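PDB 6IJF: Tae4 from Agrobacterium tumefaciens, which is a type VI secretion amidase effector that probably cleaves the gamma-D-glutamyl-diaminopimelate bond in the peptide stems of bacterial peptidoglycan. Local coordinates for residues C[116-121]-C[159-164]; C[29-34]-C[70-75]; C[63-68]-C[88-93]. One frame throughout, in Å; residues are numbered along the deposited sequence.

Contact 1: C[116-121]-C[159-164]; sequences NGVVAF and WPLQAS
Asn-116 meets Leu-161 and Gln-162 through its backbone. Asn-116 O accepts from Leu-161 N at 2.8 Å, in the carbonyl plane, and from Gln-162 N at 3.2 Å, well above that plane, so two consecutive amides share one acceptor. Asn-116 N returns a bond to Gln-162 O. Asn-116 CB lies 3.8 Å from Gln-162 CB. Trp-159 pairs with Val-118 by two antiparallel backbone bonds, of which Trp-159 N to Val-118 O (2.9 Å) is the straighter, at 169°. With CG anti to its carbonyl carbon (chi1 -63°), the indole reaches along the sheet face shared with Val-118. There Trp-159 CE3 is 3.7 Å from Val-118 CG1, and Trp-159 CZ3 is 3.9 Å from Ala-120 CB, while the indole NE1 bonds outside the pair to Gly-98 O. Between these pairs, Gly-117 CA approaches Trp-159 O to 3.2 Å, a CA-H...O contact made possible by the bare glycine. The one-residue slip in register opposite Asn-116 defines a classic beta bulge, at the end of the pairing between strands 116-122 and 155-160 in the antiparallel sheet, consistent with the papain-like fold expected of a clan CA amidase.

Contact 2: C[29-34]-C[70-75]; sequences LFTEIG and IQKGPY
Ile-33, and Gly-34 as the first residue to leave helical phi/psi, run beside Ile-70 and Gln-71 of an irregular loop, with CA-CA distances of 5.0 Å for both Ile-33 with Ile-70 and Gly-34 with Gln-71. Gly-34 has a positive phi (86°), completing a Schellman motif, and Gly-34 N bonds back to Thr-31 O. The turn presents Ile-33 O to the loop, where Gln-71 N donates to it at 2.9 Å with an N-H...O angle of 158°. Lys-72 carries the side-chain part. Its extended start, CG anti to the backbone N, lays CB beside Gly-34, and the bend at chi3 (-64°) turns CE and NZ back toward the last helical turn, with Lys-72 CE 3.8 Å from Gly-34 CA. Lys-72 NZ donates to Thr-31 O at 2.8 Å, so that carbonyl receives both the lysine and Gly-34 N. A positive group at the C-terminal end of a helix would favourably meet its dipole, and the same NZ forms a salt bridge with Glu-36. On the buried side Ile-33 and Ile-70 cross at about a right angle, Ile-33 CB lying 4.1 Å from Ile-70 CG2. The loop between strands 68-69 and 79-80 thus packs against the end of helix 26-33, while Leu-29 and Phe-30 of that helix lean on helix 48-58, and Glu-32 pairs with Lys-58 at the end of helix 48-58.

Contact 3: C[63-68]-C[88-93]; sequences IVPSSH and ATLMKR. With SO4 (sulfate ion), chain F.
Val-64 and Leu-90 are the closest backbone positions, yet their CA atoms are 8.2 Å apart, so the side chains of Leu-90, Met-91 and Arg-93 cross the gap, two of them to loop carbonyls. Leu-90 points toward the loop, and its CD1 sits 3.5 Å from Pro-65 O, with Val-64 O and Ile-63 CG2 also close to the same methyl. Deeper in, Met-91, bent at chi2 and chi3, turns its CE to within 4.0 Å of Ile-63 CD1. Arg-93 supplies the polar link: Arg-93 NH2 donates to Val-64 O at 3.0 Å, 162° at the hydrogen, on a carbonyl lone pair and close to the guanidinium plane. A bend at chi3 (54°) turns the guanidinium so that Arg-93 NE and Arg-93 NH1 both reach O3 of a sulfate, the latter at 2.9 Å. Pro-65 CD lies 3.5 Å from Arg-93 NH2. Held at its edge by a carbonyl and an anion, the guanidinium is fixed in rotation; Thr-94 and Ser-95 also bind the sulfate, probably from the crystallisation liquor. Below this layer, Ile-63 and Met-91 both rest on Phe-56 of helix 48-58, and Met-91 touches Trp-159 of strand 155-160, so the contact bridges a loop, the next helix and the sheet.

In the fold
Along the chain, contacts 2 and 3 interlock, their segments alternating in the order 29-34, 63-68, 70-75, 88-93, whereas contact 1 opens only after both have closed. Contact 1 belongs to the five-stranded antiparallel sheet; contact 2 lies on the other side of the chain's centre, with contact centres about 26 Å apart and nearest atoms about 16 Å. Contact 3 touches contact 1, and so the sheet, where Trp-159 CZ2 comes within 3.7 Å of Ala-88 O. Helix 48-58 is common ground for contacts 2 and 3. It starts with Cys-48, which with His-132 and Asp-134 of strand 131-137 shows geometry consistent with a Cys-His-Asp triad; contact 1 borders that probable site through Val-119, while contact 2 is packing at the far side of the chain.

Contact 1: C[116-121]-C[159-164]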
loop_
_atom_site.group_PDB
_atom_site.type_symbol
_atom_site.label_atom_id
_atom_site.label_comp_id
_atom_site.label_asym_id
_atom_site.label_seq_id
_atom_site.Cartn_x
_atom_site.Cartn_y
_atom_site.Cartn_z
ATOM N N ASN C 116 -3.764 -20.026 15.326
ATOM C CA ASN C 116 -4.618 -20.016 14.120
ATOM C C ASN C 116 -6.053 -20.149 14.623
ATOM O O ASN C 116 -6.278 -20.786 15.684
ATOM C CB ASN C 116 -4.272 -21.141 13.145
ATOM C CG ASN C 116 -2.801 -21.244 12.808
ATOM O OD1 ASN C 116 -2.229 -22.334 12.835
ATOM N ND2 ASN C 116 -2.177 -20.138 12.456
ATOM N N GLY C 117 -6.993 -19.550 13.918
ATOM C CA GLY C 117 -8.409 -19.706 14.278
ATOM C C GLY C 117 -9.330 -18.823 13.490
ATOM O O GLY C 117 -9.012 -18.489 12.333
ATOM N N VAL C 118 -10.495 -18.563 14.056
ATOM C CA VAL C 118 -11.548 -17.722 13.431
ATOM C C VAL C 118 -11.433 -16.350 14.070
ATOM O O VAL C 118 -11.111 -16.294 15.265
ATOM C CB VAL C 118 -12.953 -18.316 13.645
ATOM C CG1 VAL C 118 -14.018 -17.429 13.036
ATOM C CG2 VAL C 118 -13.034 -19.736 13.113
ATOM N N VAL C 119 -11.639 -15.297 13.300
ATOM C CA VAL C 119 -11.507 -13.908 13.811
ATOM C C VAL C 119 -12.717 -13.109 13.343
ATOM O O VAL C 119 -13.104 -13.258 12.181
ATOM C CB VAL C 119 -10.181 -13.251 13.383
ATOM C CG1 VAL C 119 -10.044 -13.152 11.872
ATOM C CG2 VAL C 119 -10.009 -11.899 14.055
ATOM N N ALA C 120 -13.242 -12.263 14.219
ATOM C CA ALA C 120 -14.323 -11.309 13.923
ATOM C C ALA C 120 -13.845 -9.907 14.261
ATOM O O ALA C 120 -13.427 -9.679 15.409
ATOM C CB ALA C 120 -15.545 -11.689 14.706
ATOM N N PHE C 121 -13.854 -9.038 13.259
ATOM C CA PHE C 121 -13.544 -7.595 13.344
ATOM C C PHE C 121 -14.890 -6.891 13.444
ATOM O O PHE C 121 -15.612 -6.861 12.431
ATOM C CB PHE C 121 -12.720 -7.142 12.142
ATOM C CG PHE C 121 -11.430 -7.904 11.942
ATOM C CD1 PHE C 121 -10.268 -7.549 12.621
ATOM C CD2 PHE C 121 -11.363 -8.954 11.047
ATOM C CE1 PHE C 121 -9.092 -8.252 12.424
ATOM C CE2 PHE C 121 -10.174 -9.629 10.818
ATOM C CZ PHE C 121 -9.044 -9.297 11.520
ATOM N N TRP C 159 -11.138 -16.761 18.134
ATOM C CA TRP C 159 -11.357 -18.170 18.580
ATOM C C TRP C 159 -10.179 -19.031 18.137
ATOM O O TRP C 159 -10.088 -19.402 16.967
ATOM C CB TRP C 159 -12.639 -18.716 17.971
ATOM C CG TRP C 159 -13.921 -18.047 18.351
ATOM C CD1 TRP C 159 -14.730 -18.405 19.382
ATOM C CD2 TRP C 159 -14.637 -17.024 17.629
ATOM N NE1 TRP C 159 -15.876 -17.663 19.374
ATOM C CE2 TRP C 159 -15.874 -16.838 18.288
ATOM C CE3 TRP C 159 -14.379 -16.259 16.491
ATOM C CZ2 TRP C 159 -16.796 -15.883 17.889
ATOM C CZ3 TRP C 159 -15.309 -15.343 16.081
ATOM C CH2 TRP C 159 -16.503 -15.153 16.767
ATOM N N PRO C 160 -9.229 -19.380 19.031
ATOM C CA PRO C 160 -8.106 -20.238 18.646
ATOM C C PRO C 160 -8.558 -21.684 18.361
ATOM O O PRO C 160 -9.436 -22.134 19.039
ATOM C CB PRO C 160 -7.172 -20.182 19.862
ATOM C CG PRO C 160 -8.075 -19.840 21.009
ATOM C CD PRO C 160 -9.182 -18.975 20.444
ATOM N N LEU C 161 -7.984 -22.331 17.345
ATOM C CA LEU C 161 -8.259 -23.741 16.952
ATOM C C LEU C 161 -6.953 -24.535 16.815
ATOM O O LEU C 161 -6.963 -25.782 16.942
ATOM C CB LEU C 161 -9.010 -23.730 15.620
ATOM C CG LEU C 161 -10.418 -23.164 15.668
ATOM C CD1 LEU C 161 -11.018 -23.237 14.289
ATOM C CD2 LEU C 161 -11.297 -23.885 16.694
ATOM N N GLN C 162 -5.869 -23.852 16.468
ATOM C CA GLN C 162 -4.490 -24.405 16.335
ATOM C C GLN C 162 -3.515 -23.413 17.005
ATOM O O GLN C 162 -3.873 -22.202 17.129
ATOM C CB GLN C 162 -4.138 -24.590 14.846
ATOM C CG GLN C 162 -3.098 -25.671 14.584
ATOM C CD GLN C 162 -3.235 -26.206 13.180
ATOM O OE1 GLN C 162 -2.928 -25.512 12.215
ATOM N NE2 GLN C 162 -3.734 -27.430 13.055
ATOM N N ALA C 163 -2.347 -23.891 17.455
ATOM C CA ALA C 163 -1.304 -23.071 18.111
ATOM C C ALA C 163 -0.039 -23.053 17.236
ATOM O O ALA C 163 0.997 -22.538 17.707
ATOM C CB ALA C 163 -1.040 -23.609 19.498
ATOM N N SER C 164 -0.141 -23.563 16.000
ATOM C CA SER C 164 1.022 -23.885 15.130
ATOM C C SER C 164 0.574 -24.072 13.680
ATOM O O SER C 164 0.858 -23.160 12.919
ATOM C CB SER C 164 1.742 -25.119 15.655
ATOM O OG SER C 164 2.496 -24.805 16.814
#

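Contact 2: C[29-34]-C[70-75]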
loop_
_atom_site.group_PDB
_atom_site.type_symbol
_atom_site.label_atom_id
_atom_site.label_comp_id
_atom_site.label_asym_id
_atom_site.label_seq_id
_atom_site.Cartn_x
_atom_site.Cartn_y
_atom_site.Cartn_z
ATOM N N LEU C 29 -18.190 -18.099 -6.509
ATOM C CA LEU C 29 -18.696 -18.576 -5.192
ATOM C C LEU C 29 -20.216 -18.827 -5.285
ATOM O O LEU C 29 -20.700 -19.876 -4.809
ATOM C CB LEU C 29 -18.377 -17.510 -4.149
ATOM C CG LEU C 29 -18.927 -17.788 -2.758
ATOM C CD1 LEU C 29 -18.078 -18.830 -2.051
ATOM C CD2 LEU C 29 -18.993 -16.511 -1.944
ATOM N N PHE C 30 -20.959 -17.857 -5.800
ATOM C CA PHE C 30 -22.445 -17.907 -5.863
ATOM C C PHE C 30 -22.839 -19.004 -6.858
ATOM O O PHE C 30 -23.833 -19.705 -6.602
ATOM C CB PHE C 30 -23.006 -16.528 -6.223
ATOM C CG PHE C 30 -23.085 -15.541 -5.081
ATOM C CD1 PHE C 30 -22.339 -15.709 -3.925
ATOM C CD2 PHE C 30 -23.865 -14.404 -5.197
ATOM C CE1 PHE C 30 -22.386 -14.767 -2.909
ATOM C CE2 PHE C 30 -23.927 -13.475 -4.171
ATOM C CZ PHE C 30 -23.188 -13.657 -3.023
ATOM N N THR C 31 -22.082 -19.177 -7.961
ATOM C CA THR C 31 -22.360 -20.273 -8.932
ATOM C C THR C 31 -22.220 -21.616 -8.214
ATOM O O THR C 31 -23.119 -22.454 -8.349
ATOM C CB THR C 31 -21.501 -20.182 -10.194
ATOM O OG1 THR C 31 -21.766 -18.891 -10.746
ATOM C CG2 THR C 31 -21.843 -21.259 -11.210
ATOM N N GLU C 32 -21.166 -21.819 -7.424
ATOM C CA GLU C 32 -20.926 -23.146 -6.819
ATOM C C GLU C 32 -22.157 -23.527 -5.978
ATOM O O GLU C 32 -22.527 -24.708 -6.008
ATOM C CB GLU C 32 -19.647 -23.189 -5.984
ATOM C CG GLU C 32 -19.382 -24.551 -5.383
ATOM C CD GLU C 32 -18.100 -24.656 -4.589
ATOM O OE1 GLU C 32 -17.197 -23.813 -4.825
ATOM O OE2 GLU C 32 -17.979 -25.614 -3.779
ATOM N N ILE C 33 -22.759 -22.567 -5.265
ATOM C CA ILE C 33 -23.816 -22.866 -4.256
ATOM C C ILE C 33 -25.210 -22.602 -4.835
ATOM O O ILE C 33 -26.194 -22.840 -4.109
ATOM C CB ILE C 33 -23.587 -22.101 -2.947
ATOM C CG1 ILE C 33 -23.664 -20.584 -3.119
ATOM C CG2 ILE C 33 -22.278 -22.544 -2.311
ATOM C CD1 ILE C 33 -23.645 -19.832 -1.803
ATOM N N GLY C 34 -25.300 -22.162 -6.086
ATOM C CA GLY C 34 -26.594 -22.053 -6.786
ATOM C C GLY C 34 -27.272 -20.727 -6.509
ATOM O O GLY C 34 -28.501 -20.668 -6.600
ATOM N N ILE C 70 -27.562 -23.650 0.808
ATOM C CA ILE C 70 -26.882 -24.081 -0.451
ATOM C C ILE C 70 -27.955 -24.771 -1.298
ATOM O O ILE C 70 -28.668 -25.654 -0.761
ATOM C CB ILE C 70 -25.692 -24.998 -0.127
ATOM C CG1 ILE C 70 -24.624 -24.255 0.692
ATOM C CG2 ILE C 70 -25.087 -25.598 -1.401
ATOM C CD1 ILE C 70 -23.425 -25.113 1.074
ATOM N N GLN C 71 -28.083 -24.334 -2.556
ATOM C CA GLN C 71 -29.155 -24.749 -3.490
ATOM C C GLN C 71 -28.645 -25.766 -4.507
ATOM O O GLN C 71 -29.465 -26.219 -5.286
ATOM C CB GLN C 71 -29.698 -23.540 -4.252
ATOM C CG GLN C 71 -30.323 -22.481 -3.357
ATOM C CD GLN C 71 -31.579 -22.937 -2.652
ATOM O OE1 GLN C 71 -32.421 -23.599 -3.245
ATOM N NE2 GLN C 71 -31.741 -22.567 -1.390
ATOM N N LYS C 72 -27.359 -26.123 -4.500
ATOM C CA LYS C 72 -26.758 -26.963 -5.571
ATOM C C LYS C 72 -25.554 -27.736 -5.027
ATOM O O LYS C 72 -24.838 -27.204 -4.113
ATOM C CB LYS C 72 -26.362 -26.039 -6.726
ATOM C CG LYS C 72 -25.672 -26.695 -7.923
ATOM C CD LYS C 72 -24.842 -25.692 -8.749
ATOM C CE LYS C 72 -25.718 -24.641 -9.367
ATOM N NZ LYS C 72 -24.922 -23.631 -10.091
ATOM N N GLY C 73 -25.368 -28.962 -5.529
ATOM C CA GLY C 73 -24.108 -29.711 -5.411
ATOM C C GLY C 73 -24.128 -30.664 -4.219
ATOM O O GLY C 73 -25.174 -30.898 -3.629
ATOM N N PRO C 74 -22.972 -31.232 -3.832
ATOM C CA PRO C 74 -22.927 -32.223 -2.759
ATOM C C PRO C 74 -23.461 -31.700 -1.410
ATOM O O PRO C 74 -23.834 -32.519 -0.624
ATOM C CB PRO C 74 -21.459 -32.628 -2.669
ATOM C CG PRO C 74 -20.818 -32.133 -3.960
ATOM C CD PRO C 74 -21.650 -30.965 -4.418
ATOM N N TYR C 75 -23.532 -30.374 -1.196
ATOM C CA TYR C 75 -23.926 -29.753 0.105
ATOM C C TYR C 75 -25.272 -29.035 -0.033
ATOM O O TYR C 75 -25.640 -28.229 0.878
ATOM C CB TYR C 75 -22.805 -28.844 0.628
ATOM C CG TYR C 75 -21.494 -29.572 0.745
ATOM C CD1 TYR C 75 -21.247 -30.437 1.805
ATOM C CD2 TYR C 75 -20.536 -29.471 -0.249
ATOM C CE1 TYR C 75 -20.049 -31.132 1.904
ATOM C CE2 TYR C 75 -19.351 -30.177 -0.179
ATOM C CZ TYR C 75 -19.111 -31.016 0.890
ATOM O OH TYR C 75 -17.944 -31.711 0.900
#

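Contact 3: C[63-68]-C[88-93]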
loop_
_atom_site.group_PDB
_atom_site.type_symbol
_atom_site.label_atom_id
_atom_site.label_comp_id
_atom_site.label_asym_id
_atom_site.label_seq_id
_atom_site.Cartn_x
_atom_site.Cartn_y
_atom_site.Cartn_z
ATOM N N ILE C 63 -24.382 -25.148 9.825
ATOM C CA ILE C 63 -24.666 -23.819 10.424
ATOM C C ILE C 63 -26.169 -23.792 10.701
ATOM O O ILE C 63 -26.907 -23.586 9.727
ATOM C CB ILE C 63 -24.228 -22.701 9.446
ATOM C CG1 ILE C 63 -22.727 -22.757 9.135
ATOM C CG2 ILE C 63 -24.641 -21.330 9.956
ATOM C CD1 ILE C 63 -21.820 -22.781 10.353
ATOM N N VAL C 64 -26.569 -23.942 11.983
ATOM C CA VAL C 64 -27.989 -24.025 12.442
ATOM C C VAL C 64 -28.177 -23.164 13.695
ATOM O O VAL C 64 -27.471 -23.335 14.703
ATOM C CB VAL C 64 -28.398 -25.493 12.669
ATOM C CG1 VAL C 64 -28.098 -26.316 11.435
ATOM C CG2 VAL C 64 -27.727 -26.125 13.886
ATOM N N PRO C 65 -29.114 -22.195 13.701
ATOM C CA PRO C 65 -29.945 -21.881 12.547
ATOM C C PRO C 65 -29.158 -21.153 11.446
ATOM O O PRO C 65 -28.040 -20.714 11.697
ATOM C CB PRO C 65 -31.006 -20.927 13.105
ATOM C CG PRO C 65 -30.347 -20.289 14.328
ATOM C CD PRO C 65 -29.402 -21.332 14.857
ATOM N N SER C 66 -29.813 -20.899 10.302
ATOM C CA SER C 66 -29.200 -20.171 9.158
ATOM C C SER C 66 -30.242 -19.324 8.449
ATOM O O SER C 66 -31.408 -19.720 8.431
ATOM C CB SER C 66 -28.528 -21.148 8.236
ATOM O OG SER C 66 -29.474 -22.002 7.616
ATOM N N SER C 67 -29.825 -18.205 7.877
ATOM C CA SER C 67 -30.684 -17.325 7.033
ATOM C C SER C 67 -31.012 -18.027 5.704
ATOM O O SER C 67 -32.105 -17.808 5.187
ATOM C CB SER C 67 -30.046 -15.974 6.815
ATOM O OG SER C 67 -28.748 -16.090 6.240
ATOM N N HIS C 68 -30.089 -18.834 5.173
ATOM C CA HIS C 68 -30.146 -19.343 3.779
ATOM C C HIS C 68 -29.623 -20.768 3.690
ATOM O O HIS C 68 -29.058 -21.302 4.687
ATOM C CB HIS C 68 -29.315 -18.467 2.829
ATOM C CG HIS C 68 -29.817 -17.080 2.626
ATOM N ND1 HIS C 68 -29.762 -16.111 3.611
ATOM C CD2 HIS C 68 -30.322 -16.471 1.522
ATOM C CE1 HIS C 68 -30.235 -14.976 3.137
ATOM N NE2 HIS C 68 -30.566 -15.165 1.845
ATOM N N ALA C 88 -21.220 -14.473 13.891
ATOM C CA ALA C 88 -20.293 -14.279 15.048
ATOM C C ALA C 88 -21.005 -14.690 16.350
ATOM O O ALA C 88 -20.414 -15.385 17.163
ATOM C CB ALA C 88 -19.847 -12.832 15.102
ATOM N N THR C 89 -22.272 -14.301 16.494
ATOM C CA THR C 89 -23.181 -14.723 17.599
ATOM C C THR C 89 -23.263 -16.255 17.670
ATOM O O THR C 89 -23.035 -16.830 18.739
ATOM C CB THR C 89 -24.550 -14.060 17.405
ATOM O OG1 THR C 89 -24.297 -12.650 17.424
ATOM C CG2 THR C 89 -25.552 -14.476 18.465
ATOM N N LEU C 90 -23.531 -16.915 16.546
ATOM C CA LEU C 90 -23.655 -18.386 16.500
ATOM C C LEU C 90 -22.347 -19.035 16.920
ATOM O O LEU C 90 -22.375 -20.034 17.673
ATOM C CB LEU C 90 -24.032 -18.782 15.068
ATOM C CG LEU C 90 -24.193 -20.273 14.814
ATOM C CD1 LEU C 90 -25.418 -20.485 13.933
ATOM C CD2 LEU C 90 -22.957 -20.865 14.150
ATOM N N MET C 91 -21.220 -18.519 16.426
ATOM C CA MET C 91 -19.897 -19.127 16.692
ATOM C C MET C 91 -19.614 -19.073 18.192
ATOM O O MET C 91 -18.858 -19.965 18.668
ATOM C CB MET C 91 -18.777 -18.389 15.941
ATOM C CG MET C 91 -18.675 -18.769 14.439
ATOM S SD MET C 91 -18.341 -20.522 14.257
ATOM C CE MET C 91 -19.290 -20.911 12.780
ATOM N N LYS C 92 -20.168 -18.061 18.877
ATOM C CA LYS C 92 -19.943 -17.786 20.329
ATOM C C LYS C 92 -20.627 -18.854 21.182
ATOM O O LYS C 92 -20.218 -19.019 22.333
ATOM C CB LYS C 92 -20.516 -16.416 20.722
ATOM C CG LYS C 92 -19.626 -15.528 21.550
ATOM C CD LYS C 92 -20.179 -14.109 21.676
ATOM C CE LYS C 92 -19.682 -13.389 22.913
ATOM N NZ LYS C 92 -20.231 -12.017 23.010
ATOM N N ARG C 93 -21.637 -19.551 20.646
ATOM C CA ARG C 93 -22.393 -20.578 21.408
ATOM C C ARG C 93 -21.450 -21.698 21.812
ATOM O O ARG C 93 -20.524 -22.010 21.047
ATOM C CB ARG C 93 -23.590 -21.093 20.618
ATOM C CG ARG C 93 -24.605 -19.978 20.393
ATOM C CD ARG C 93 -25.481 -20.303 19.203
ATOM N NE ARG C 93 -26.095 -21.612 19.352
ATOM C CZ ARG C 93 -26.668 -22.315 18.367
ATOM N NH1 ARG C 93 -27.135 -23.525 18.621
ATOM N NH2 ARG C 93 -26.737 -21.825 17.139
HETATM S S SO4 F . -26.078 -23.483 22.738
HETATM O O1 SO4 F . -26.888 -24.178 23.702
HETATM O O2 SO4 F . -24.689 -23.770 22.989
HETATM O O3 SO4 F . -26.435 -23.921 21.404
HETATM O O4 SO4 F . -26.281 -22.062 22.880
#